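4-amino-4-deoxy-L-arabinose transferase or related glycosyltransferases of PMT family (PDB 5EZM) is a GT-C-fold membrane glycosyltransferase that probably transfers 4-amino-4-deoxy-L-arabinose from an undecaprenyl phosphate carrier to lipid A. Local coordinates at residues K88-W94 and V201-G207; R130-G134 and F321-L325; L145-W151 and I349-P354; L213-V217 and A333-F338. All blocks are in the same frame, centred on the assembly; numbering follows the deposited sequence.

Contact 1 of 4, residues K88-W94 and V201-G207. With MPG ([(Z)-octadec-9-enyl] (2R)-2,3-bis(oxidanyl)propanoate), chain B.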
# COMPACT_ATOMS: atom_id res chain seq x y z
N LYS A 88 -12.05 7.91 -2.89
CA LYS A 88 -10.95 8.05 -1.95
C LYS A 88 -10.64 9.52 -1.68
O LYS A 88 -10.86 10.37 -2.55
CB LYS A 88 -9.66 7.37 -2.45
CG LYS A 88 -9.78 5.89 -2.78
CD LYS A 88 -10.00 5.05 -1.53
CE LYS A 88 -10.26 3.60 -1.92
NZ LYS A 88 -10.52 2.72 -0.75
N PRO A 89 -10.13 9.84 -0.49
CA PRO A 89 -9.66 11.20 -0.20
C PRO A 89 -8.29 11.44 -0.81
O PRO A 89 -7.62 10.48 -1.24
CB PRO A 89 -9.62 11.24 1.34
CG PRO A 89 -10.39 10.05 1.79
CD PRO A 89 -10.20 9.02 0.73
N PRO A 90 -7.81 12.69 -0.86
CA PRO A 90 -6.71 13.04 -1.77
C PRO A 90 -5.30 13.12 -1.21
O PRO A 90 -4.39 13.43 -1.99
CB PRO A 90 -7.15 14.43 -2.24
CG PRO A 90 -7.73 15.03 -1.01
CD PRO A 90 -8.42 13.90 -0.27
N PHE A 91 -5.06 12.87 0.08
CA PHE A 91 -3.74 13.16 0.64
C PHE A 91 -2.64 12.35 -0.05
O PHE A 91 -1.58 12.88 -0.39
CB PHE A 91 -3.72 12.90 2.15
CG PHE A 91 -2.35 13.05 2.76
CD1 PHE A 91 -1.76 14.30 2.88
CD2 PHE A 91 -1.65 11.94 3.21
CE1 PHE A 91 -0.50 14.45 3.43
CE2 PHE A 91 -0.39 12.09 3.77
CZ PHE A 91 0.18 13.34 3.88
N HIS A 92 -2.89 11.05 -0.27
CA HIS A 92 -1.93 10.23 -1.00
C HIS A 92 -1.61 10.86 -2.35
O HIS A 92 -0.44 10.92 -2.77
CB HIS A 92 -2.48 8.82 -1.18
CG HIS A 92 -1.59 7.90 -1.95
ND1 HIS A 92 -0.79 6.95 -1.34
CD2 HIS A 92 -1.36 7.77 -3.28
CE1 HIS A 92 -0.12 6.28 -2.26
NE2 HIS A 92 -0.44 6.77 -3.44
N MET A 93 -2.63 11.36 -3.05
CA MET A 93 -2.41 11.99 -4.34
C MET A 93 -1.64 13.29 -4.19
O MET A 93 -0.77 13.60 -5.02
CB MET A 93 -3.74 12.21 -5.06
CG MET A 93 -4.29 10.96 -5.71
SD MET A 93 -4.88 9.72 -4.54
CE MET A 93 -6.53 10.33 -4.21
N TRP A 94 -1.94 14.08 -3.16
CA TRP A 94 -1.18 15.30 -2.90
C TRP A 94 0.31 14.99 -2.77
O TRP A 94 1.16 15.63 -3.41
CB TRP A 94 -1.69 15.99 -1.64
CG TRP A 94 -3.04 16.59 -1.79
CD1 TRP A 94 -3.73 16.80 -2.95
CD2 TRP A 94 -3.88 17.07 -0.73
NE1 TRP A 94 -4.95 17.38 -2.68
CE2 TRP A 94 -5.07 17.56 -1.33
CE3 TRP A 94 -3.75 17.14 0.66
CZ2 TRP A 94 -6.11 18.11 -0.58
CZ3 TRP A 94 -4.79 17.69 1.40
CH2 TRP A 94 -5.95 18.16 0.78
N VAL A 201 -4.88 13.97 9.04
CA VAL A 201 -4.23 13.52 7.81
C VAL A 201 -4.78 12.16 7.39
O VAL A 201 -5.02 11.90 6.20
CB VAL A 201 -2.70 13.48 7.99
CG1 VAL A 201 -2.04 12.99 6.71
CG2 VAL A 201 -2.18 14.85 8.39
N ALA A 202 -5.01 11.27 8.36
CA ALA A 202 -5.54 9.95 8.05
C ALA A 202 -6.93 10.05 7.44
O ALA A 202 -7.26 9.32 6.48
CB ALA A 202 -5.56 9.07 9.30
N ILE A 203 -7.77 10.93 7.98
CA ILE A 203 -9.09 11.14 7.39
C ILE A 203 -8.96 11.66 5.97
O ILE A 203 -9.68 11.22 5.06
CB ILE A 203 -9.93 12.10 8.27
CG1 ILE A 203 -10.17 11.48 9.65
CG2 ILE A 203 -11.24 12.44 7.58
CD1 ILE A 203 -10.99 12.35 10.58
N LEU A 204 -8.02 12.58 5.74
CA LEU A 204 -7.73 13.03 4.38
C LEU A 204 -7.04 11.98 3.53
O LEU A 204 -6.79 12.23 2.35
CB LEU A 204 -6.88 14.30 4.42
CG LEU A 204 -7.59 15.57 4.89
CD1 LEU A 204 -6.62 16.74 4.96
CD2 LEU A 204 -8.76 15.89 3.97
N THR A 205 -6.71 10.82 4.10
CA THR A 205 -6.09 9.74 3.35
C THR A 205 -7.10 8.66 2.94
O THR A 205 -7.10 8.23 1.79
CB THR A 205 -4.96 9.11 4.17
OG1 THR A 205 -3.90 10.06 4.32
CG2 THR A 205 -4.43 7.86 3.48
N LYS A 206 -7.96 8.23 3.87
CA LYS A 206 -8.91 7.17 3.53
C LYS A 206 -10.23 7.30 4.28
O LYS A 206 -10.91 6.29 4.51
CB LYS A 206 -8.29 5.79 3.79
CG LYS A 206 -8.78 4.71 2.85
CD LYS A 206 -8.14 3.38 3.18
CE LYS A 206 -8.74 2.25 2.35
NZ LYS A 206 -8.25 0.93 2.84
N GLY A 207 -10.61 8.51 4.68
CA GLY A 207 -11.92 8.72 5.25
C GLY A 207 -11.98 8.51 6.75
O GLY A 207 -10.98 8.51 7.46
C2 MPG B . -16.68 4.46 9.44
C3 MPG B . -16.10 3.06 9.22
C4 MPG B . -15.68 2.84 7.77
C5 MPG B . -14.86 1.55 7.58
C6 MPG B . -14.25 1.47 6.17
C7 MPG B . -12.90 0.73 6.16
C8 MPG B . -12.01 1.14 4.96
C9 MPG B . -10.50 1.06 5.28
C1 MPG B . -17.35 4.60 10.81
O HOH W 1 -5.38 9.38 0.03

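Contact 2 of 4, residues R130-G134 and F321-L325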
# COMPACT_ATOMS: atom_id res chain seq x y z
N ARG A 130 11.44 3.66 22.10
CA ARG A 130 12.58 4.18 22.85
C ARG A 130 12.13 4.96 24.07
O ARG A 130 12.76 4.89 25.13
CB ARG A 130 13.45 5.05 21.95
N ARG A 131 11.03 5.70 23.94
CA ARG A 131 10.52 6.48 25.07
C ARG A 131 10.06 5.57 26.21
O ARG A 131 10.45 5.76 27.36
CB ARG A 131 9.38 7.38 24.60
CG ARG A 131 8.77 8.24 25.69
CD ARG A 131 9.76 9.26 26.21
NE ARG A 131 9.10 10.37 26.90
CZ ARG A 131 9.74 11.31 27.58
NH1 ARG A 131 11.07 11.28 27.66
NH2 ARG A 131 9.07 12.28 28.17
N TRP A 132 9.24 4.57 25.90
CA TRP A 132 8.63 3.76 26.94
C TRP A 132 9.49 2.58 27.38
O TRP A 132 9.45 2.21 28.56
CB TRP A 132 7.27 3.23 26.49
CG TRP A 132 6.17 4.24 26.60
CD1 TRP A 132 5.64 5.00 25.59
CD2 TRP A 132 5.44 4.59 27.78
NE1 TRP A 132 4.64 5.80 26.08
CE2 TRP A 132 4.50 5.57 27.42
CE3 TRP A 132 5.50 4.17 29.11
CZ2 TRP A 132 3.62 6.14 28.34
CZ3 TRP A 132 4.63 4.74 30.03
CH2 TRP A 132 3.70 5.71 29.64
N PHE A 133 10.25 1.98 26.48
CA PHE A 133 10.95 0.74 26.79
C PHE A 133 12.46 0.80 26.60
O PHE A 133 13.15 -0.16 26.96
CB PHE A 133 10.39 -0.41 25.94
CG PHE A 133 8.90 -0.54 26.02
CD1 PHE A 133 8.30 -0.98 27.19
CD2 PHE A 133 8.10 -0.23 24.93
CE1 PHE A 133 6.92 -1.10 27.27
CE2 PHE A 133 6.73 -0.36 25.00
CZ PHE A 133 6.14 -0.80 26.17
N GLY A 134 13.01 1.89 26.07
CA GLY A 134 14.44 2.08 26.03
C GLY A 134 15.01 1.87 24.63
O GLY A 134 14.31 1.53 23.68
N PHE A 321 -0.53 4.66 32.78
CA PHE A 321 -0.76 4.36 31.37
C PHE A 321 0.05 3.14 30.96
O PHE A 321 1.26 3.09 31.19
CB PHE A 321 -0.39 5.57 30.51
CG PHE A 321 -0.72 5.40 29.06
CD1 PHE A 321 -1.98 5.70 28.58
CD2 PHE A 321 0.24 4.96 28.17
CE1 PHE A 321 -2.28 5.55 27.24
CE2 PHE A 321 -0.05 4.80 26.83
CZ PHE A 321 -1.32 5.10 26.37
N ARG A 322 -0.62 2.16 30.36
CA ARG A 322 0.03 0.91 29.95
C ARG A 322 0.25 0.91 28.45
O ARG A 322 -0.69 0.63 27.69
CB ARG A 322 -0.81 -0.29 30.38
N PRO A 323 1.47 1.20 27.96
CA PRO A 323 1.67 1.36 26.51
C PRO A 323 1.53 0.06 25.72
O PRO A 323 0.83 0.03 24.71
CB PRO A 323 3.10 1.91 26.42
CG PRO A 323 3.77 1.45 27.67
CD PRO A 323 2.70 1.45 28.73
N ALA A 324 2.21 -1.00 26.17
CA ALA A 324 2.13 -2.28 25.46
C ALA A 324 0.68 -2.76 25.35
O ALA A 324 0.28 -3.29 24.31
CB ALA A 324 2.99 -3.33 26.17
N LEU A 325 -0.11 -2.58 26.41
CA LEU A 325 -1.53 -2.91 26.34
C LEU A 325 -2.23 -2.06 25.29
O LEU A 325 -3.15 -2.54 24.61
CB LEU A 325 -2.18 -2.72 27.71
CG LEU A 325 -3.69 -2.88 27.81
CD1 LEU A 325 -4.13 -4.29 27.44
CD2 LEU A 325 -4.18 -2.51 29.20

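Contact 3 of 4, residues L145-W151 and I349-P354. With MPG ([(Z)-octadec-9-enyl] (2R)-2,3-bis(oxidanyl)propanoate), chain L.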
# COMPACT_ATOMS: atom_id res chain seq x y z
N LEU A 145 9.92 -4.14 12.29
CA LEU A 145 9.17 -3.56 11.19
C LEU A 145 9.91 -3.71 9.86
O LEU A 145 9.28 -3.87 8.81
CB LEU A 145 8.85 -2.10 11.48
CG LEU A 145 7.94 -1.88 12.68
CD1 LEU A 145 7.71 -0.40 12.91
CD2 LEU A 145 6.61 -2.59 12.48
N LEU A 146 11.25 -3.67 9.89
CA LEU A 146 12.01 -3.84 8.66
C LEU A 146 11.82 -5.24 8.09
O LEU A 146 11.57 -5.41 6.89
CB LEU A 146 13.49 -3.56 8.92
CG LEU A 146 14.41 -3.68 7.70
CD1 LEU A 146 14.09 -2.61 6.67
CD2 LEU A 146 15.87 -3.60 8.12
N ALA A 147 11.92 -6.27 8.94
CA ALA A 147 11.82 -7.65 8.47
C ALA A 147 10.39 -8.08 8.17
O ALA A 147 10.20 -9.04 7.42
CB ALA A 147 12.43 -8.60 9.50
N ALA A 148 9.40 -7.41 8.74
CA ALA A 148 8.01 -7.78 8.53
C ALA A 148 7.66 -7.63 7.06
O ALA A 148 7.68 -6.50 6.54
CB ALA A 148 7.08 -6.93 9.39
N PRO A 149 7.33 -8.71 6.35
CA PRO A 149 7.07 -8.60 4.91
C PRO A 149 5.87 -7.75 4.58
O PRO A 149 5.86 -7.12 3.51
CB PRO A 149 6.87 -10.06 4.48
CG PRO A 149 6.38 -10.73 5.71
CD PRO A 149 7.12 -10.09 6.84
N MET A 150 4.85 -7.70 5.44
CA MET A 150 3.71 -6.84 5.15
C MET A 150 4.10 -5.37 5.16
O MET A 150 3.66 -4.59 4.30
CB MET A 150 2.58 -7.11 6.14
CG MET A 150 1.37 -6.21 5.97
SD MET A 150 -0.13 -6.89 6.73
CE MET A 150 -0.67 -8.01 5.44
N TRP A 151 4.96 -4.97 6.10
CA TRP A 151 5.34 -3.56 6.18
C TRP A 151 6.28 -3.16 5.04
O TRP A 151 6.16 -2.06 4.49
CB TRP A 151 5.97 -3.25 7.53
CG TRP A 151 6.10 -1.78 7.77
CD1 TRP A 151 7.25 -1.04 7.72
CD2 TRP A 151 5.05 -0.86 8.08
NE1 TRP A 151 6.97 0.28 7.98
CE2 TRP A 151 5.62 0.41 8.21
CE3 TRP A 151 3.67 -1.00 8.26
CZ2 TRP A 151 4.87 1.54 8.51
CZ3 TRP A 151 2.92 0.12 8.56
CH2 TRP A 151 3.53 1.38 8.69
N ILE A 349 -5.56 -4.53 6.78
CA ILE A 349 -4.97 -4.98 8.04
C ILE A 349 -3.59 -4.39 8.28
O ILE A 349 -3.03 -4.58 9.38
CB ILE A 349 -4.92 -6.52 8.08
CG1 ILE A 349 -5.09 -7.01 9.51
CG2 ILE A 349 -3.63 -7.05 7.50
CD1 ILE A 349 -6.29 -6.42 10.20
N VAL A 350 -3.02 -3.66 7.31
CA VAL A 350 -1.66 -3.14 7.48
C VAL A 350 -1.49 -2.26 8.70
O VAL A 350 -0.46 -2.38 9.39
CB VAL A 350 -1.19 -2.47 6.18
CG1 VAL A 350 0.19 -1.88 6.36
CG2 VAL A 350 -1.19 -3.47 5.03
N PRO A 351 -2.42 -1.36 9.06
CA PRO A 351 -2.20 -0.50 10.23
C PRO A 351 -1.92 -1.23 11.55
O PRO A 351 -1.50 -0.57 12.51
CB PRO A 351 -3.51 0.31 10.32
CG PRO A 351 -3.95 0.42 8.93
CD PRO A 351 -3.59 -0.90 8.29
N VAL A 352 -2.14 -2.55 11.64
CA VAL A 352 -1.82 -3.24 12.88
C VAL A 352 -0.33 -3.54 13.00
O VAL A 352 0.15 -3.79 14.12
CB VAL A 352 -2.62 -4.54 13.04
CG1 VAL A 352 -4.08 -4.32 12.69
CG2 VAL A 352 -2.02 -5.66 12.19
N ILE A 353 0.41 -3.51 11.89
CA ILE A 353 1.81 -3.94 11.92
C ILE A 353 2.68 -3.06 12.82
O ILE A 353 3.45 -3.61 13.62
CB ILE A 353 2.37 -4.05 10.49
CG1 ILE A 353 1.54 -5.05 9.68
CG2 ILE A 353 3.83 -4.45 10.51
CD1 ILE A 353 1.57 -6.46 10.23
N PRO A 354 2.61 -1.72 12.75
CA PRO A 354 3.47 -0.91 13.65
C PRO A 354 3.30 -1.27 15.11
O PRO A 354 4.29 -1.46 15.82
CB PRO A 354 3.02 0.52 13.35
CG PRO A 354 2.50 0.47 11.97
CD PRO A 354 1.84 -0.86 11.83
C5 MPG L . 5.42 -17.06 3.00
C6 MPG L . 4.43 -16.07 2.36
C7 MPG L . 4.67 -14.61 2.78
C8 MPG L . 3.41 -13.74 2.55
C9 MPG L . 3.63 -12.23 2.82
C10 MPG L . 2.30 -11.44 2.81
C11 MPG L . 2.51 -9.95 2.48
C12 MPG L . 1.16 -9.14 2.49
C13 MPG L . 1.35 -7.67 2.06
C14 MPG L . -0.01 -6.96 1.75
C15 MPG L . 0.19 -5.58 1.05
C16 MPG L . -1.08 -4.69 1.11

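Contact 4 of 4, residues L213-V217 and A333-F338. With DSL (mono-trans, octa-cis decaprenyl-phosphate), chain C; MPG ([(Z)-octadec-9-enyl] (2R)-2,3-bis(oxidanyl)propanoate), chain Z; MPG ([(Z)-octadec-9-enyl] (2R)-2,3-bis(oxidanyl)propanoate), chain B.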
# COMPACT_ATOMS: atom_id res chain seq x y z
N LEU A 213 -11.25 3.95 13.92
CA LEU A 213 -10.40 2.92 14.53
C LEU A 213 -9.69 3.42 15.78
O LEU A 213 -9.72 2.69 16.80
CB LEU A 213 -9.41 2.39 13.50
CG LEU A 213 -9.99 1.36 12.54
CD1 LEU A 213 -8.93 0.88 11.56
CD2 LEU A 213 -10.56 0.21 13.33
N PRO A 214 -9.05 4.59 15.81
CA PRO A 214 -8.47 5.05 17.08
C PRO A 214 -9.48 5.12 18.21
O PRO A 214 -9.28 4.50 19.26
CB PRO A 214 -7.90 6.43 16.72
CG PRO A 214 -7.61 6.34 15.28
CD PRO A 214 -8.72 5.51 14.71
N GLY A 215 -10.58 5.85 18.00
CA GLY A 215 -11.61 5.95 19.03
C GLY A 215 -12.06 4.60 19.53
O GLY A 215 -12.15 4.37 20.74
N LEU A 216 -12.34 3.68 18.61
CA LEU A 216 -12.60 2.29 18.98
C LEU A 216 -11.50 1.76 19.90
O LEU A 216 -11.75 1.43 21.06
CB LEU A 216 -12.73 1.43 17.72
CG LEU A 216 -12.81 -0.08 17.93
CD1 LEU A 216 -14.10 -0.47 18.65
CD2 LEU A 216 -12.69 -0.82 16.60
N VAL A 217 -10.27 1.73 19.39
CA VAL A 217 -9.13 1.29 20.19
C VAL A 217 -9.06 2.07 21.50
O VAL A 217 -8.64 1.54 22.53
CB VAL A 217 -7.82 1.42 19.38
CG1 VAL A 217 -6.62 1.08 20.24
CG2 VAL A 217 -7.87 0.52 18.16
N ALA A 333 -8.01 -4.98 18.25
CA ALA A 333 -9.27 -4.30 17.94
C ALA A 333 -9.40 -4.03 16.45
O ALA A 333 -10.45 -4.28 15.85
CB ALA A 333 -9.37 -3.01 18.74
N ILE A 334 -8.34 -3.51 15.82
CA ILE A 334 -8.41 -3.24 14.39
C ILE A 334 -8.56 -4.55 13.61
O ILE A 334 -9.32 -4.63 12.63
CB ILE A 334 -7.19 -2.43 13.94
CG1 ILE A 334 -7.24 -1.03 14.55
CG2 ILE A 334 -7.12 -2.34 12.43
CD1 ILE A 334 -6.03 -0.19 14.25
N PHE A 335 -7.86 -5.60 14.05
CA PHE A 335 -7.95 -6.90 13.39
C PHE A 335 -9.38 -7.42 13.41
O PHE A 335 -9.91 -7.83 12.38
CB PHE A 335 -7.00 -7.89 14.05
CG PHE A 335 -7.03 -9.26 13.43
CD1 PHE A 335 -6.22 -9.57 12.36
CD2 PHE A 335 -7.87 -10.25 13.93
CE1 PHE A 335 -6.24 -10.83 11.78
CE2 PHE A 335 -7.90 -11.51 13.36
CZ PHE A 335 -7.09 -11.80 12.29
N VAL A 336 -10.02 -7.43 14.59
CA VAL A 336 -11.38 -7.95 14.65
C VAL A 336 -12.36 -7.01 13.97
O VAL A 336 -13.41 -7.44 13.50
CB VAL A 336 -11.79 -8.23 16.11
CG1 VAL A 336 -10.78 -9.14 16.78
CG2 VAL A 336 -11.97 -6.94 16.88
N PHE A 337 -12.03 -5.71 13.89
CA PHE A 337 -12.90 -4.78 13.18
C PHE A 337 -12.96 -5.12 11.70
O PHE A 337 -14.04 -5.25 11.12
CB PHE A 337 -12.44 -3.34 13.39
CG PHE A 337 -13.13 -2.36 12.49
CD1 PHE A 337 -14.41 -1.90 12.79
CD2 PHE A 337 -12.52 -1.90 11.33
CE1 PHE A 337 -15.05 -1.00 11.96
CE2 PHE A 337 -13.16 -1.00 10.50
CZ PHE A 337 -14.43 -0.55 10.81
N PHE A 338 -11.79 -5.26 11.07
CA PHE A 338 -11.80 -5.61 9.65
C PHE A 338 -12.18 -7.06 9.41
O PHE A 338 -12.63 -7.39 8.31
CB PHE A 338 -10.44 -5.30 9.03
CG PHE A 338 -10.16 -3.83 8.90
CD1 PHE A 338 -10.97 -3.03 8.11
CD2 PHE A 338 -9.10 -3.25 9.57
CE1 PHE A 338 -10.73 -1.68 7.99
CE2 PHE A 338 -8.85 -1.90 9.45
CZ PHE A 338 -9.67 -1.11 8.66
C21 DSL C . -5.40 4.41 20.54
C22 DSL C . -5.19 5.85 20.13
C23 DSL C . -3.92 6.24 19.37
C24 DSL C . -6.11 6.78 20.44
C25 DSL C . -5.90 8.25 20.02
C26 DSL C . -7.23 8.78 19.42
C27 DSL C . -7.69 10.06 20.21
C28 DSL C . -6.65 10.93 20.95
C29 DSL C . -9.00 10.39 20.25
C30 DSL C . -10.04 9.51 19.51
C31 DSL C . -11.44 9.62 20.23
C32 DSL C . -12.54 10.00 19.18
C33 DSL C . -12.72 11.46 18.73
C34 DSL C . -13.35 9.04 18.68
C2 MPG Z . -13.77 -6.04 19.95
C3 MPG Z . -12.39 -5.71 20.50
C4 MPG Z . -11.84 -6.81 21.40
C5 MPG Z . -10.58 -6.37 22.16
C6 MPG Z . -10.01 -7.48 23.07
C7 MPG Z . -8.79 -6.97 23.87
C8 MPG Z . -8.22 -8.02 24.85
C9 MPG Z . -7.27 -7.38 25.90
C10 MPG Z . -6.63 -8.43 26.85
C11 MPG Z . -6.01 -7.78 28.11
C12 MPG Z . -4.86 -8.66 28.73
C1 MPG Z . -14.31 -4.95 19.02
C2 MPG B . -16.68 4.46 9.44
C3 MPG B . -16.10 3.06 9.22
C4 MPG B . -15.68 2.84 7.77
C5 MPG B . -14.86 1.55 7.58
C6 MPG B . -14.25 1.47 6.17
C7 MPG B . -12.90 0.73 6.16
C8 MPG B . -12.01 1.14 4.96
C9 MPG B . -10.50 1.06 5.28
C1 MPG B . -17.35 4.60 10.81

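Contact 1 of 4, residues K88-W94 and V201-G207
Pro89, Phe91 and the residues around Leu204 form a buried contact in which the start of helix 91-103 meets the end of helix 185-206, close to the zinc and phosphocholine sites. The one direct hydrogen bond is between backbones: Phe91 N gives its hydrogen to Leu204 O at 2.9 Å, with an N-H...O angle of 155°. A bound water adds a second link, donating to Pro89 O and to Thr205 O and accepting from His92 N. The Pro89 ring lies across the last carbonyls of the helix, its CB on Leu204 O, its CD on Thr205 O, and its CG 3.3 Å from Gly207 N. CG of Phe91 stands opposite the backbone N (chi1 175°), which turns the ring along helix 185-206 toward Val201. There CG1 of Val201 sits over one ring face, 3.5 Å from the centroid and 13° off the normal, a CH-pi contact. Thr205 OG1 comes obliquely to the same ring but donates to Val201 O of its own helix. On the flank, Leu204 CD1 packs 4.1 Å from Trp94 CZ3, while the indole N-H of Trp94 is taken by Trp75 O. The chains of Lys88 and Lys206 run side by side; Lys206 is salt-bridged to Asp161, and its chain end also borders a bound MPG lipid. The chain leaves the helix at Gly207 with positive phi, where it touches phosphocholine. A C-terminal helix carbonyl thus meets the first N-H of another helix, next to Glu87 of the zinc site in this GT-C membrane domain.

Contact 2 of 4, residues R130-G134 and F321-L325
Trp132 and Pro323 make the CH-pi contact here, between the end of helix 112-133 and the start of helix 323-339. The proline ring lies over one face of the indole: CB is 3.8 Å from the centroid of the five-membered ring and 11° off its normal, while CG shifts toward the benzo side and reaches Trp132 CE3 at 3.5 Å. Trp132 has CG beside its backbone N (chi1 -80°), which directs the indole toward helix 323-339. The aromatic pair is less regular. The six-membered ring of Trp132 and the ring of Phe321 meet obliquely, 5.7 Å apart at the centroids, with planes at 34°; Trp132 CZ2 and Phe321 CD2 come within 3.6 Å. Plain apolar packing is added by Phe133. Its CZ touches Pro323 CG at 3.6 Å and Ala324 CB at 4.0 Å, and the backbone N of Ala324 lies at the ring edge, near its plane. Within its own segment, Trp132 CB sits over the centre of one face of this ring. Phe133 also packs on Ile358 and Val362 of helix 352-365. Polar bonds lead elsewhere: Trp132 NE1 donates to Leu176 O of helix 160-178, and Arg322 N, at the N-cap of helix 323-339, bonds to Tyr221 OH. No hydrogen bond or charge pair joins the two segments, so this partly buried junction depends on the fit of aromatic rings around a proline and on dispersion forces.

Contact 3 of 4, residues L145-W151 and I349-P354
Within its own segment, the backbone N of Ile353 donates to Val350 O at 2.9 Å, and the longer bond from Val352 N to Ile349 O closes a type I turn from Ile349 to Val352. This turn leads into helix 352-365 and presents Ile349, Val350 and Ile353 to segment 145-151, where the helix is interrupted at Ala148, which N-caps the next one. No hydrogen bond crosses between the segments; they meet through apolar side chains. Met150 has CG opposite its backbone N (chi1 176°) and reaches out along the turn: SD touches Ile349 CG2 at 3.6 Å and Ile353 CG1 at 3.9 Å, and CG meets Val350 CG2. The chain then bends at its last torsion, bringing CE to 3.7 Å from C12 of a bound MPG lipid. Ile353 is the centre of the contact. Its CG2 lies 3.9 Å from both Trp151 CB and Leu145 CD2, and Ala148 CB stands close by. Trp151 and Ile353 pass each other in opposite directions, and the indole crosses Pro354 at about a right angle, with CZ3 3.5 Å from Pro354 CG. On the pyrrole side, NE1 bonds to Gly118 O of helix 112-133, which helps hold the indole. Every touching residue is buried. Interlocked side chains between an interrupted transmembrane helix and the turn into helix 352-365 make up this part of the interior of the GT-C helical domain.

Contact 4 of 4, residues L213-V217 and A333-F338
Leu213 sets its two methyls against two aromatic rings where transmembrane helices 209-224 and 323-339 of the GT-C fold pack together. The segment axes approach to 10.2 Å with an angle of 120° between their directions, and helix 209-224 is kinked at Pro214. CD1 of Leu213 comes obliquely to the Phe338 ring, 3.5 Å from CE2, and the two side chains cross at about a right angle. CD2 takes the other ring, at 3.5 Å from Phe337 CD2, again obliquely. The branch also meets Ile334, which crosses it nearly at right angles, with Ile334 CG1 3.7 Å from CD2. The rings support each other within their own helix: Phe337 CD2 lies over the centre of one Phe338 face, so Leu213 packs against a contacting pair of rings. Phe337 reaches Leu213 because its CG is opposite the backbone N (chi1 169°), while Phe338 turns its CG beside the N. One turn on, Leu216 CD2 brushes Phe337 CB, and Val217 CG2 packs on Ala333 CB at 3.9 Å and on Ile334 CG1. Lipids border parts of the contact: an octadecenyl lipid (MPG) meets the edges of both phenylalanine rings, and another touches Val336. No polar bond crosses between the helices. Helix 209-224 also lines the decaprenyl phosphate pocket, which Met326 and Trp330 of helix 323-339 share; Pro214 CB and Gly215 CA touch that lipid, and Val217 CG1 lies 3.6 Å from its C21.

From the N terminus, segment 88-94 opens contact 1, and segments 130-134 and 145-151 open contacts 2 and 3 before 201-207 closes contact 1, which therefore crosses both. Contact 4 opens at 213-217, in series after contact 1. Segment 321-325 then closes contact 2, which crosses contacts 3 and 4; 333-338 closes contact 4 and 349-354 closes contact 3, so contact 4 lies wholly within the span of contact 3. Contacts 3 and 4 touch directly, Val352 CG1 lying 3.6 Å from Ile334 CG2, whereas contacts 1 and 4 are bridged by a lipid. Together they tie helix 91-103 to 185-206, helices 112-133 and 209-224 to their shared partner 323-339, and the 145-151 region to 352-365.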